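Side-chain contacts in succinylglutamate desuccinylase/aspartoacylase (Ruegeria sp. TM1040, PDB 3NA6), which probably hydrolyses the amide bond of an N-acylated amino acid, as zinc-dependent succinylglutamate desuccinylases and aspartoacylases do: residues Asn231-His235 and Phe236-Gln240; Ala159-Leu162 and Glu163-Leu167; Gly108-Asn111 and Arg112-Pro115; Gly120-Thr123 and Gln124-Asp128. All coordinates share one frame; numbering follows the deposited sequence. Where two conformers were deposited one is given.

Interaction 1: Asn231-His235 and Phe236-Gln240; sequences NVLIH and FGILQ. With CA (calcium ion), chain C.
Phe236 N reaches back to Val232 O (2.8 Å) in a regular helical bond of the final turn of helix 219-235, after which Gly237, at positive phi (77°), turns the chain out of the helix. Leu233 O is gripped twice, by Ile238 N at 2.9 Å nearly in line with the C=O and by Leu239 N from above the carbonyl plane, while Gly237 N bonds to Ile234 O. This is a Schellman motif, and its characteristic apolar contact joins Leu233 CD2 to Ile238 CD1 (4.3 Å). Leu239 adds to it, CD1 lying against Leu233 CD1 (3.7 Å) and CB, the side chains slanting across each other. A bridging water joins Ile234 O to Leu239 O, which also receives a straight CA-H...O contact from Ile234 CA (3.5 Å). His235 CG stands anti to the backbone N (chi1 180°), which brings the ring to Phe236: the edge of the imidazole is turned toward the phenyl face in an offset edge-to-face pair, planes at 65° and centroids 5.6 Å apart. Phe236 CE2 rests on Val232 CB (4.0 Å). Gly237 O binds a calcium ion at 2.4 Å, with four waters and Thr82 completing the site.

Interaction 2: Ala159-Leu162 and Glu163-Leu167; sequences AHIL and EDKVL
Ile161 and Leu162 meet Lys165 and Leu167 where strand 156-160 gives way to helix 165-178, the strand-to-helix turn of the beta-alpha-beta unit completed by strand 182-186. Ile161 takes part through one methyl, CG2, which lies 3.7 Å from Lys165 NZ; the side chain also touches Gln168 of helix 165-178. The Leu162 carbonyl oxygen accepts from Lys165 NZ at 2.7 Å, the ammonium standing above the carbonyl plane rather than on a lone pair. Lys165 gets there by doubling back: a bend at chi2 (-59°) folds the chain toward the preceding loop, and CE passes 3.1 Å from the same Leu162 O. Gln168 OE1 is a second acceptor for NZ and also takes the Leu162 N-H, tying lysine and loop together. The Leu162 side chain heads elsewhere, its CD1 touching the branch point of Leu167, CG, at 3.8 Å, and Leu167 CD2 at 3.9 Å. Leu167 continues inward to Val205 of a neighbouring strand. Asp164 is the N-cap of the helix: OD1 accepts a weak bond from Val166 N and a straighter one, 170° at the hydrogen, from Leu167 N, which approaches from above the carboxylate plane at 3.2 Å.

Interaction 3: Gly108-Asn111 and Arg112-Pro115; sequences GNLN and RAFP
Arg112 slants across the amide of Asn109; of its two modelled conformers one is described, so the guanidinium position is less certain. CB touches Asn111 C; CG then meets Asn109 ND2 at 3.5 Å, CD passes farther off, and NE (3.7 Å) and CZ (3.8 Å) also approach that nitrogen. Asn109 ND2 stands over one face of the guanidinium, 3.7 Å above its plane and displaced toward the rim, the two planes 49° apart. No hydrogen bond forms. The arginine also packs on Ser28 of the second subunit. Asn109 extends its amide away from its own backbone N (chi1 -177°), which presents OD1 to His59 NE2 and, weakly, to Asn111 N. With an alanine at Asn109, His59 NE2 would probably lose this acceptor and the arginine chain the amide it lies against. Backbone bonds from Arg112 N to Asn109 O and Ala113 N to Leu110 O (both 3.0 Å) wind the chain tightly. Leu110 O lies at the Phe114 ring edge, 3.5 Å from CE1, and Leu110 CD1 is 4.0 Å from the same CE1. Such a 3-10 turn places Asn109 beside His59, which with Glu62 and His145 may form an empty metal site, consistent with the zinc centre of this family.

Interaction 4: Gly120-Thr123 and Gln124-Asp128; sequences GTVT and QKIAD
Thr121 and Gln124 form a capping box at the start of helix 122-134, each side chain answering the other's backbone N-H. Thr121 N donates to Gln124 OE1 at 3.0 Å, in the amide plane and on a lone pair, with 160° at the hydrogen. The return bond, Gln124 N to Thr121 OG1, is weak at 3.4 Å. Thr121 chi1 (66°) brings OG1 round to the Gln124 N-H, 3.2 Å from Gln124 CG; Asp106 OD2 is a further, weak partner of this hydroxyl. Putting an alanine in place of Gln124 would probably leave Thr121 N without this acceptor and the box with its weak half alone. Gly120 is close by, its CA 3.3 Å from Gln124 OE1, and a CB on that residue would collide with the oxygen. Along the first turn, the Thr121, Val122 and Thr123 carbonyls accept from Lys125 N, Ile126 N and Ala127 N, regular helical bonds. Thr123 OG1 bonds to Asp106 OD1, so both carboxylate oxygens of that aspartate serve the helix start. Lys125 runs extended past the N-terminal carbonyls, its CE 3.5 Å from Gly120 O. On the inner side, Val122 CG1 meets Ile126 CD1 at 4.2 Å.

How the interactions relate
Along the chain the order is interaction 3, interaction 4, interaction 2, interaction 1. Interactions 3 and 4 are neighbours, their centres about 8 Å apart: the loop of residues 108-115 packs directly on helix 122-134, with Phe114 CE2 3.2 Å from Ala127 O and Leu110 CA 3.6 Å from Thr123 CG2. Interaction 2 lies about 22 Å from interaction 3, centre to centre, and interaction 1 about 21 Å from interaction 2. Those last two do not touch, yet helix 165-178, which interaction 2 begins, packs on the C-terminal end of helix 219-235 in interaction 1. Together they mark helix ends and a loop around the mixed sheet, with Asn109 of interaction 3 touching the possible metal site.

Interaction 1: Asn231-His235 and Phe236-Gln240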
ATOM      1  N   ASN A 231      -8.477 -34.246  27.157  1.00 22.01           N
ATOM      2  CA  ASN A 231      -7.625 -34.878  28.156  1.00 22.16           C
ATOM      3  C   ASN A 231      -7.218 -33.955  29.305  1.00 24.00           C
ATOM      4  O   ASN A 231      -7.357 -34.351  30.478  1.00 23.19           O
ATOM      5  CB  ASN A 231      -6.359 -35.451  27.554  1.00 25.46           C
ATOM      6  CG  ASN A 231      -6.580 -36.790  26.820  1.00 27.13           C
ATOM      7  OD1 ASN A 231      -7.636 -37.402  26.888  1.00 27.28           O
ATOM      8  ND2 ASN A 231      -5.561 -37.223  26.107  1.00 24.34           N
ATOM      9  N   VAL A 232      -6.687 -32.760  29.000  1.00 22.81           N
ATOM     10  CA  VAL A 232      -6.240 -31.886  30.095  1.00 23.02           C
ATOM     11  C   VAL A 232      -7.438 -31.401  30.922  1.00 22.24           C
ATOM     12  O   VAL A 232      -7.334 -31.273  32.147  1.00 23.65           O
ATOM     13  CB  VAL A 232      -5.324 -30.717  29.649  1.00 23.52           C
ATOM     14  CG1 VAL A 232      -4.070 -31.271  28.962  1.00 20.65           C
ATOM     15  CG2 VAL A 232      -6.063 -29.740  28.749  1.00 21.56           C
ATOM     16  N   LEU A 233      -8.569 -31.143  30.266  1.00 21.37           N
ATOM     17  CA  LEU A 233      -9.768 -30.752  31.004  1.00 23.38           C
ATOM     18  C   LEU A 233     -10.288 -31.857  31.956  1.00 23.78           C
ATOM     19  O   LEU A 233     -10.813 -31.547  33.044  1.00 23.79           O
ATOM     20  CB  LEU A 233     -10.868 -30.236  30.060  1.00 20.50           C
ATOM     21  CG  LEU A 233     -10.581 -28.891  29.354  1.00 26.11           C
ATOM     22  CD1 LEU A 233     -11.740 -28.501  28.423  1.00 21.01           C
ATOM     23  CD2 LEU A 233     -10.260 -27.785  30.343  1.00 20.37           C
ATOM     24  N   ILE A 234     -10.132 -33.121  31.572  1.00 23.30           N
ATOM     25  CA  ILE A 234     -10.386 -34.255  32.487  1.00 24.67           C
ATOM     26  C   ILE A 234      -9.338 -34.273  33.629  1.00 26.10           C
ATOM     27  O   ILE A 234      -9.697 -34.417  34.795  1.00 25.53           O
ATOM     28  CB  ILE A 234     -10.397 -35.613  31.745  1.00 25.62           C
ATOM     29  CG1 ILE A 234     -11.603 -35.690  30.790  1.00 27.26           C
ATOM     30  CG2 ILE A 234     -10.471 -36.806  32.762  1.00 24.57           C
ATOM     31  CD1 ILE A 234     -11.568 -36.881  29.731  1.00 25.33           C
ATOM     32  N   HIS A 235      -8.061 -34.129  33.279  1.00 22.48           N
ATOM     33  CA  HIS A 235      -6.953 -34.072  34.251  1.00 24.19           C
ATOM     34  C   HIS A 235      -7.207 -32.979  35.309  1.00 24.92           C
ATOM     35  O   HIS A 235      -6.967 -33.192  36.518  1.00 24.72           O
ATOM     36  CB  HIS A 235      -5.631 -33.804  33.489  1.00 21.97           C
ATOM     37  CG  HIS A 235      -4.394 -33.707  34.351  1.00 24.06           C
ATOM     38  ND1 HIS A 235      -3.734 -34.816  34.847  1.00 25.54           N
ATOM     39  CD2 HIS A 235      -3.700 -32.631  34.791  1.00 29.77           C
ATOM     40  CE1 HIS A 235      -2.680 -34.421  35.539  1.00 29.25           C
ATOM     41  NE2 HIS A 235      -2.635 -33.102  35.523  1.00 22.95           N
ATOM     42  N   PHE A 236      -7.730 -31.832  34.859  1.00 22.10           N
ATOM     43  CA  PHE A 236      -8.028 -30.710  35.755  1.00 24.60           C
ATOM     44  C   PHE A 236      -9.372 -30.851  36.481  1.00 24.42           C
ATOM     45  O   PHE A 236      -9.748 -29.972  37.272  1.00 25.81           O
ATOM     46  CB  PHE A 236      -8.019 -29.375  34.980  1.00 20.53           C
ATOM     47  CG  PHE A 236      -6.668 -28.996  34.379  1.00 28.67           C
ATOM     48  CD1 PHE A 236      -5.483 -29.175  35.091  1.00 19.40           C
ATOM     49  CD2 PHE A 236      -6.603 -28.405  33.125  1.00 27.04           C
ATOM     50  CE1 PHE A 236      -4.258 -28.780  34.549  1.00 29.61           C
ATOM     51  CE2 PHE A 236      -5.367 -28.016  32.583  1.00 29.90           C
ATOM     52  CZ  PHE A 236      -4.202 -28.229  33.299  1.00 25.86           C
ATOM     53  N   GLY A 237     -10.101 -31.924  36.194  1.00 25.23           N
ATOM     54  CA  GLY A 237     -11.343 -32.215  36.874  1.00 26.10           C
ATOM     55  C   GLY A 237     -12.528 -31.383  36.413  1.00 26.74           C
ATOM     56  O   GLY A 237     -13.569 -31.377  37.059  1.00 24.08           O
ATOM     57  N   ILE A 238     -12.410 -30.706  35.282  1.00 23.89           N
ATOM     58  CA  ILE A 238     -13.486 -29.825  34.835  1.00 24.55           C
ATOM     59  C   ILE A 238     -14.503 -30.563  33.961  1.00 26.61           C
ATOM     60  O   ILE A 238     -15.718 -30.260  34.012  1.00 25.33           O
ATOM     61  CB  ILE A 238     -12.923 -28.584  34.088  1.00 23.38           C
ATOM     62  CG1 ILE A 238     -11.915 -27.845  34.990  1.00 24.75           C
ATOM     63  CG2 ILE A 238     -14.064 -27.669  33.647  1.00 22.45           C
ATOM     64  CD1 ILE A 238     -11.185 -26.599  34.366  1.00 22.47           C
ATOM     65  N   LEU A 239     -13.995 -31.462  33.111  1.00 26.76           N
ATOM     66  CA  LEU A 239     -14.826 -32.363  32.293  1.00 28.05           C
ATOM     67  C   LEU A 239     -14.635 -33.757  32.868  1.00 29.78           C
ATOM     68  O   LEU A 239     -13.678 -33.993  33.604  1.00 29.58           O
ATOM     69  CB  LEU A 239     -14.424 -32.352  30.807  1.00 25.10           C
ATOM     70  CG  LEU A 239     -14.606 -31.068  30.002  1.00 27.95           C
ATOM     71  CD1 LEU A 239     -14.187 -31.212  28.506  1.00 24.31           C
ATOM     72  CD2 LEU A 239     -16.056 -30.612  30.085  1.00 25.25           C
ATOM     73  N   GLN A 240     -15.565 -34.667  32.591  1.00 30.05           N
ATOM     74  CA  GLN A 240     -15.470 -36.025  33.143  1.00 32.25           C
ATOM     75  C   GLN A 240     -15.359 -36.991  31.984  1.00 33.37           C
ATOM     76  O   GLN A 240     -15.647 -36.623  30.849  1.00 33.75           O
ATOM     77  CB  GLN A 240     -16.667 -36.338  34.050  1.00 33.41           C
ATOM     78  CG  GLN A 240     -16.703 -35.374  35.322  1.00 44.52           C
ATOM     79  CD  GLN A 240     -17.541 -34.110  35.067  1.00 52.72           C
ATOM     80  OE1 GLN A 240     -18.699 -34.221  34.667  1.00 71.53           O
ATOM     81  NE2 GLN A 240     -16.967 -32.923  35.282  1.00 48.13           N
TER
HETATM   82 CA    CA C 332     -14.767 -32.508  38.760  1.00 50.64          CA
HETATM   83  O   HOH W   1     -12.482 -35.086  35.514  1.00 31.46           O
HETATM   84  O   HOH W   2     -14.483 -34.756  37.736  1.00 30.91           O
HETATM   85  O   HOH W   3     -12.792 -33.127  40.242  1.00 34.30           O
HETATM   86  O   HOH W   4     -16.625 -32.936  40.417  1.00 32.77           O
HETATM   87  O   HOH W   5     -14.342 -30.187  39.897  1.00 21.13           O

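Interaction 2: Ala159-Leu162 and Glu163-Leu167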
ATOM      1  N   ALA A 159       6.011 -28.667  28.353  1.00 27.85           N
ATOM      2  CA  ALA A 159       6.042 -28.244  29.760  1.00 28.95           C
ATOM      3  C   ALA A 159       7.405 -27.590  30.025  1.00 32.02           C
ATOM      4  O   ALA A 159       8.433 -28.011  29.432  1.00 30.40           O
ATOM      5  CB  ALA A 159       5.905 -29.491  30.678  1.00 28.81           C
ATOM      6  N   HIS A 160       7.439 -26.630  30.949  1.00 27.68           N
ATOM      7  CA  HIS A 160       8.638 -25.849  31.167  1.00 26.94           C
ATOM      8  C   HIS A 160       9.428 -26.263  32.398  1.00 29.50           C
ATOM      9  O   HIS A 160       8.880 -26.752  33.380  1.00 29.14           O
ATOM     10  CB  HIS A 160       8.305 -24.364  31.209  1.00 24.42           C
ATOM     11  CG  HIS A 160       7.819 -23.830  29.901  1.00 30.57           C
ATOM     12  ND1 HIS A 160       6.629 -23.138  29.767  1.00 29.70           N
ATOM     13  CD2 HIS A 160       8.333 -23.939  28.650  1.00 33.26           C
ATOM     14  CE1 HIS A 160       6.441 -22.833  28.495  1.00 40.44           C
ATOM     15  NE2 HIS A 160       7.465 -23.297  27.798  1.00 32.27           N
ATOM     16  N   ILE A 161      10.740 -26.080  32.292  1.00 28.74           N
ATOM     17  CA  ILE A 161      11.643 -26.179  33.401  1.00 27.48           C
ATOM     18  C   ILE A 161      11.510 -24.860  34.130  1.00 28.43           C
ATOM     19  O   ILE A 161      11.710 -23.776  33.536  1.00 26.94           O
ATOM     20  CB  ILE A 161      13.085 -26.371  32.935  1.00 28.14           C
ATOM     21  CG1 ILE A 161      13.241 -27.723  32.213  1.00 31.72           C
ATOM     22  CG2 ILE A 161      14.055 -26.264  34.138  1.00 26.56           C
ATOM     23  CD1 ILE A 161      12.945 -28.977  33.118  1.00 31.86           C
ATOM     24  N   LEU A 162      11.136 -24.956  35.407  1.00 29.28           N
ATOM     25  CA  LEU A 162      10.861 -23.804  36.249  1.00 27.43           C
ATOM     26  C   LEU A 162      11.683 -23.914  37.529  1.00 28.62           C
ATOM     27  O   LEU A 162      12.050 -25.023  37.988  1.00 24.45           O
ATOM     28  CB  LEU A 162       9.362 -23.785  36.607  1.00 26.96           C
ATOM     29  CG  LEU A 162       8.363 -23.744  35.446  1.00 25.31           C
ATOM     30  CD1 LEU A 162       6.974 -24.066  35.935  1.00 23.20           C
ATOM     31  CD2 LEU A 162       8.376 -22.364  34.738  1.00 21.84           C
ATOM     32  N   GLU A 163      11.920 -22.761  38.136  1.00 28.04           N
ATOM     33  CA  GLU A 163      12.514 -22.708  39.473  1.00 31.17           C
ATOM     34  C   GLU A 163      11.654 -23.387  40.529  1.00 30.47           C
ATOM     35  O   GLU A 163      12.190 -24.018  41.428  1.00 29.12           O
ATOM     36  CB  GLU A 163      12.742 -21.260  39.927  1.00 32.17           C
ATOM     37  CG  GLU A 163      13.748 -20.456  39.090  1.00 47.01           C
ATOM     38  CD  GLU A 163      15.175 -20.983  39.172  1.00 62.20           C
ATOM     39  OE1 GLU A 163      15.499 -21.738  40.121  1.00 74.78           O
ATOM     40  OE2 GLU A 163      15.979 -20.630  38.283  1.00 70.53           O
ATOM     41  N   ASP A 164      10.332 -23.212  40.467  1.00 28.08           N
ATOM     42  CA  ASP A 164       9.419 -23.922  41.392  1.00 26.26           C
ATOM     43  C   ASP A 164       9.236 -25.366  40.894  1.00 27.19           C
ATOM     44  O   ASP A 164       8.442 -25.614  39.971  1.00 24.84           O
ATOM     45  CB  ASP A 164       8.063 -23.214  41.450  1.00 24.78           C
ATOM     46  CG  ASP A 164       7.100 -23.856  42.433  1.00 24.80           C
ATOM     47  OD1 ASP A 164       7.365 -25.008  42.802  1.00 25.99           O
ATOM     48  OD2 ASP A 164       6.059 -23.224  42.804  1.00 23.40           O
ATOM     49  N   LYS A 165       9.970 -26.306  41.498  1.00 28.60           N
ATOM     50  CA  LYS A 165       9.975 -27.707  41.030  1.00 27.61           C
ATOM     51  C   LYS A 165       8.669 -28.439  41.304  1.00 28.54           C
ATOM     52  O   LYS A 165       8.360 -29.434  40.654  1.00 27.22           O
ATOM     53  CB  LYS A 165      11.176 -28.475  41.593  1.00 32.60           C
ATOM     54  CG  LYS A 165      12.557 -27.865  41.214  1.00 30.98           C
ATOM     55  CD  LYS A 165      12.717 -27.807  39.678  1.00 30.87           C
ATOM     56  CE  LYS A 165      13.972 -27.079  39.222  1.00 31.22           C
ATOM     57  NZ  LYS A 165      13.917 -26.944  37.763  1.00 27.34           N
ATOM     58  N   VAL A 166       7.887 -27.952  42.260  1.00 26.56           N
ATOM     59  CA  VAL A 166       6.571 -28.534  42.519  1.00 24.36           C
ATOM     60  C   VAL A 166       5.624 -28.178  41.348  1.00 24.81           C
ATOM     61  O   VAL A 166       4.931 -29.047  40.820  1.00 23.75           O
ATOM     62  CB  VAL A 166       6.007 -28.089  43.898  1.00 27.41           C
ATOM     63  CG1 VAL A 166       4.559 -28.580  44.081  1.00 24.64           C
ATOM     64  CG2 VAL A 166       6.947 -28.614  45.067  1.00 23.46           C
ATOM     65  N   LEU A 167       5.623 -26.911  40.935  1.00 24.35           N
ATOM     66  CA  LEU A 167       4.844 -26.471  39.786  1.00 23.64           C
ATOM     67  C   LEU A 167       5.364 -27.132  38.496  1.00 25.57           C
ATOM     68  O   LEU A 167       4.586 -27.493  37.627  1.00 22.95           O
ATOM     69  CB  LEU A 167       4.905 -24.950  39.665  1.00 22.22           C
ATOM     70  CG  LEU A 167       4.178 -24.263  38.511  1.00 24.44           C
ATOM     71  CD1 LEU A 167       2.711 -24.599  38.570  1.00 21.32           C
ATOM     72  CD2 LEU A 167       4.423 -22.724  38.585  1.00 26.48           C
TER

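Interaction 3: Gly108-Asn111 and Arg112-Pro115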
ATOM      1  N   GLY A 108       1.739  -5.837  17.021  1.00 28.68           N
ATOM      2  CA  GLY A 108       2.009  -6.478  18.301  1.00 29.94           C
ATOM      3  C   GLY A 108       2.053  -7.998  18.222  1.00 28.30           C
ATOM      4  O   GLY A 108       1.129  -8.639  17.698  1.00 29.90           O
ATOM      5  N   ASN A 109       3.131  -8.556  18.756  1.00 27.48           N
ATOM      6  CA  ASN A 109       3.202  -9.976  19.056  1.00 27.88           C
ATOM      7  C   ASN A 109       2.660 -10.164  20.466  1.00 26.69           C
ATOM      8  O   ASN A 109       3.318  -9.811  21.468  1.00 23.78           O
ATOM      9  CB  ASN A 109       4.645 -10.489  18.972  1.00 26.16           C
ATOM     10  CG  ASN A 109       4.744 -11.992  19.222  1.00 31.21           C
ATOM     11  OD1 ASN A 109       3.775 -12.625  19.661  1.00 29.31           O
ATOM     12  ND2 ASN A 109       5.906 -12.573  18.928  1.00 26.70           N
ATOM     13  N   LEU A 110       1.455 -10.702  20.540  1.00 26.08           N
ATOM     14  CA  LEU A 110       0.739 -10.753  21.810  1.00 25.68           C
ATOM     15  C   LEU A 110       1.528 -11.618  22.780  1.00 24.98           C
ATOM     16  O   LEU A 110       1.594 -11.299  23.973  1.00 24.06           O
ATOM     17  CB  LEU A 110      -0.675 -11.324  21.641  1.00 21.75           C
ATOM     18  CG  LEU A 110      -1.548 -11.505  22.899  1.00 21.61           C
ATOM     19  CD1 LEU A 110      -1.632 -10.238  23.791  1.00 16.65           C
ATOM     20  CD2 LEU A 110      -2.926 -11.965  22.509  1.00 20.53           C
ATOM     21  N   ASN A 111       2.173 -12.672  22.249  1.00 25.48           N
ATOM     22  CA  ASN A 111       2.915 -13.584  23.088  1.00 25.87           C
ATOM     23  C   ASN A 111       4.124 -12.973  23.755  1.00 28.26           C
ATOM     24  O   ASN A 111       4.667 -13.593  24.676  1.00 31.27           O
ATOM     25  CB  ASN A 111       3.352 -14.836  22.345  1.00 25.87           C
ATOM     26  CG  ASN A 111       3.693 -15.975  23.292  1.00 31.58           C
ATOM     27  OD1 ASN A 111       3.044 -16.152  24.327  1.00 31.74           O
ATOM     28  ND2 ASN A 111       4.731 -16.741  22.959  1.00 32.76           N
ATOM     29  N   ARG A 112       4.550 -11.790  23.328  0.50 27.08           N
ATOM     30  CA  ARG A 112       5.633 -11.077  24.011  0.50 28.21           C
ATOM     31  C   ARG A 112       5.184  -9.714  24.566  0.50 25.97           C
ATOM     32  O   ARG A 112       6.018  -8.868  24.858  0.50 24.74           O
ATOM     33  CB  ARG A 112       6.838 -10.926  23.058  0.50 30.19           C
ATOM     34  CG  ARG A 112       7.123 -12.210  22.241  0.50 31.97           C
ATOM     35  CD  ARG A 112       8.621 -12.456  21.953  0.50 39.11           C
ATOM     36  NE  ARG A 112       8.833 -13.517  20.966  0.50 39.12           N
ATOM     37  CZ  ARG A 112       9.515 -13.369  19.832  0.50 39.03           C
ATOM     38  NH1 ARG A 112      10.087 -12.209  19.531  0.50 35.66           N
ATOM     39  NH2 ARG A 112       9.644 -14.396  19.006  0.50 35.36           N
ATOM     40  N   ALA A 113       3.869  -9.514  24.726  1.00 25.54           N
ATOM     41  CA  ALA A 113       3.317  -8.229  25.174  1.00 22.06           C
ATOM     42  C   ALA A 113       3.067  -8.110  26.685  1.00 22.37           C
ATOM     43  O   ALA A 113       2.653  -7.051  27.163  1.00 24.61           O
ATOM     44  CB  ALA A 113       2.032  -7.897  24.378  1.00 22.83           C
ATOM     45  N   PHE A 114       3.330  -9.169  27.435  1.00 22.09           N
ATOM     46  CA  PHE A 114       2.961  -9.229  28.865  1.00 23.64           C
ATOM     47  C   PHE A 114       3.989  -8.512  29.757  1.00 24.65           C
ATOM     48  O   PHE A 114       5.167  -8.508  29.447  1.00 26.15           O
ATOM     49  CB  PHE A 114       2.698 -10.678  29.283  1.00 23.45           C
ATOM     50  CG  PHE A 114       1.364 -11.154  28.821  1.00 25.89           C
ATOM     51  CD1 PHE A 114       1.170 -11.530  27.496  1.00 21.21           C
ATOM     52  CD2 PHE A 114       0.272 -11.083  29.657  1.00 24.00           C
ATOM     53  CE1 PHE A 114      -0.075 -11.868  27.041  1.00 16.37           C
ATOM     54  CE2 PHE A 114      -0.991 -11.441  29.198  1.00 26.72           C
ATOM     55  CZ  PHE A 114      -1.150 -11.829  27.885  1.00 22.43           C
ATOM     56  N   PRO A 115       3.529  -7.848  30.835  1.00 22.87           N
ATOM     57  CA  PRO A 115       2.174  -7.826  31.374  1.00 23.80           C
ATOM     58  C   PRO A 115       1.213  -6.830  30.681  1.00 25.08           C
ATOM     59  O   PRO A 115       0.054  -6.778  31.033  1.00 28.32           O
ATOM     60  CB  PRO A 115       2.407  -7.406  32.811  1.00 22.97           C
ATOM     61  CG  PRO A 115       3.575  -6.484  32.721  1.00 24.60           C
ATOM     62  CD  PRO A 115       4.456  -7.092  31.691  1.00 21.87           C
TER

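Interaction 4: Gly120-Thr123 and Gln124-Asp128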
ATOM      1  N   GLY A 120      -2.066   1.324  26.715  1.00 27.61           N
ATOM      2  CA  GLY A 120      -1.137   1.178  25.597  1.00 27.30           C
ATOM      3  C   GLY A 120      -1.828   0.888  24.282  1.00 26.21           C
ATOM      4  O   GLY A 120      -2.977   1.271  24.078  1.00 25.22           O
ATOM      5  N   THR A 121      -1.133   0.162  23.413  1.00 23.24           N
ATOM      6  CA  THR A 121      -1.677  -0.287  22.136  1.00 26.29           C
ATOM      7  C   THR A 121      -2.784  -1.320  22.365  1.00 24.10           C
ATOM      8  O   THR A 121      -2.942  -1.815  23.465  1.00 22.88           O
ATOM      9  CB  THR A 121      -0.563  -0.900  21.237  1.00 25.68           C
ATOM     10  OG1 THR A 121      -0.051  -2.116  21.824  1.00 30.14           O
ATOM     11  CG2 THR A 121       0.551   0.114  21.026  1.00 33.25           C
ATOM     12  N   VAL A 122      -3.579  -1.600  21.335  1.00 23.40           N
ATOM     13  CA  VAL A 122      -4.618  -2.630  21.431  1.00 21.43           C
ATOM     14  C   VAL A 122      -4.032  -3.945  22.001  1.00 22.37           C
ATOM     15  O   VAL A 122      -4.579  -4.529  22.938  1.00 24.94           O
ATOM     16  CB  VAL A 122      -5.340  -2.845  20.088  1.00 19.85           C
ATOM     17  CG1 VAL A 122      -6.182  -4.085  20.153  1.00 23.22           C
ATOM     18  CG2 VAL A 122      -6.236  -1.590  19.779  1.00 23.05           C
ATOM     19  N   THR A 123      -2.911  -4.389  21.448  1.00 21.76           N
ATOM     20  CA  THR A 123      -2.296  -5.657  21.876  1.00 21.46           C
ATOM     21  C   THR A 123      -1.909  -5.619  23.359  1.00 20.87           C
ATOM     22  O   THR A 123      -2.084  -6.581  24.087  1.00 20.52           O
ATOM     23  CB  THR A 123      -1.092  -6.001  20.967  1.00 22.85           C
ATOM     24  OG1 THR A 123      -1.555  -6.161  19.600  1.00 21.49           O
ATOM     25  CG2 THR A 123      -0.407  -7.316  21.411  1.00 19.24           C
ATOM     26  N   GLN A 124      -1.385  -4.484  23.804  1.00 21.95           N
ATOM     27  CA  GLN A 124      -1.014  -4.306  25.196  1.00 23.04           C
ATOM     28  C   GLN A 124      -2.219  -4.297  26.125  1.00 23.22           C
ATOM     29  O   GLN A 124      -2.123  -4.786  27.242  1.00 23.61           O
ATOM     30  CB  GLN A 124      -0.227  -3.012  25.383  1.00 23.08           C
ATOM     31  CG  GLN A 124       1.096  -3.039  24.704  1.00 30.84           C
ATOM     32  CD  GLN A 124       1.872  -1.794  24.921  1.00 32.04           C
ATOM     33  OE1 GLN A 124       1.387  -0.677  24.702  1.00 29.21           O
ATOM     34  NE2 GLN A 124       3.088  -1.964  25.401  1.00 34.53           N
ATOM     35  N   LYS A 125      -3.314  -3.688  25.681  1.00 22.08           N
ATOM     36  CA  LYS A 125      -4.593  -3.659  26.430  1.00 22.27           C
ATOM     37  C   LYS A 125      -5.216  -5.070  26.560  1.00 18.83           C
ATOM     38  O   LYS A 125      -5.696  -5.440  27.634  1.00 21.73           O
ATOM     39  CB  LYS A 125      -5.587  -2.691  25.777  1.00 22.48           C
ATOM     40  CG  LYS A 125      -5.181  -1.183  25.916  1.00 26.26           C
ATOM     41  CD  LYS A 125      -5.997  -0.331  24.966  1.00 29.97           C
ATOM     42  CE  LYS A 125      -6.200   1.076  25.420  1.00 39.49           C
ATOM     43  NZ  LYS A 125      -6.776   1.882  24.305  1.00 33.03           N
ATOM     44  N   ILE A 126      -5.131  -5.877  25.500  1.00 19.70           N
ATOM     45  CA  ILE A 126      -5.496  -7.295  25.574  1.00 19.45           C
ATOM     46  C   ILE A 126      -4.668  -8.001  26.652  1.00 22.13           C
ATOM     47  O   ILE A 126      -5.218  -8.662  27.547  1.00 20.85           O
ATOM     48  CB  ILE A 126      -5.376  -8.019  24.205  1.00 19.16           C
ATOM     49  CG1 ILE A 126      -6.355  -7.418  23.194  1.00 22.13           C
ATOM     50  CG2 ILE A 126      -5.667  -9.490  24.329  1.00 15.30           C
ATOM     51  CD1 ILE A 126      -6.193  -7.955  21.719  1.00 21.57           C
ATOM     52  N   ALA A 127      -3.352  -7.872  26.564  1.00 21.27           N
ATOM     53  CA  ALA A 127      -2.458  -8.492  27.532  1.00 21.12           C
ATOM     54  C   ALA A 127      -2.774  -8.052  28.960  1.00 21.67           C
ATOM     55  O   ALA A 127      -2.862  -8.875  29.878  1.00 20.05           O
ATOM     56  CB  ALA A 127      -0.996  -8.167  27.204  1.00 17.93           C
ATOM     57  N   ASP A 128      -2.977  -6.763  29.145  1.00 20.81           N
ATOM     58  CA  ASP A 128      -3.273  -6.239  30.470  1.00 23.75           C
ATOM     59  C   ASP A 128      -4.576  -6.807  31.059  1.00 23.08           C
ATOM     60  O   ASP A 128      -4.674  -7.043  32.260  1.00 22.58           O
ATOM     61  CB  ASP A 128      -3.344  -4.708  30.446  1.00 25.08           C
ATOM     62  CG  ASP A 128      -3.708  -4.137  31.788  1.00 25.28           C
ATOM     63  OD1 ASP A 128      -2.803  -4.025  32.655  1.00 25.41           O
ATOM     64  OD2 ASP A 128      -4.902  -3.858  31.979  1.00 24.24           O
TER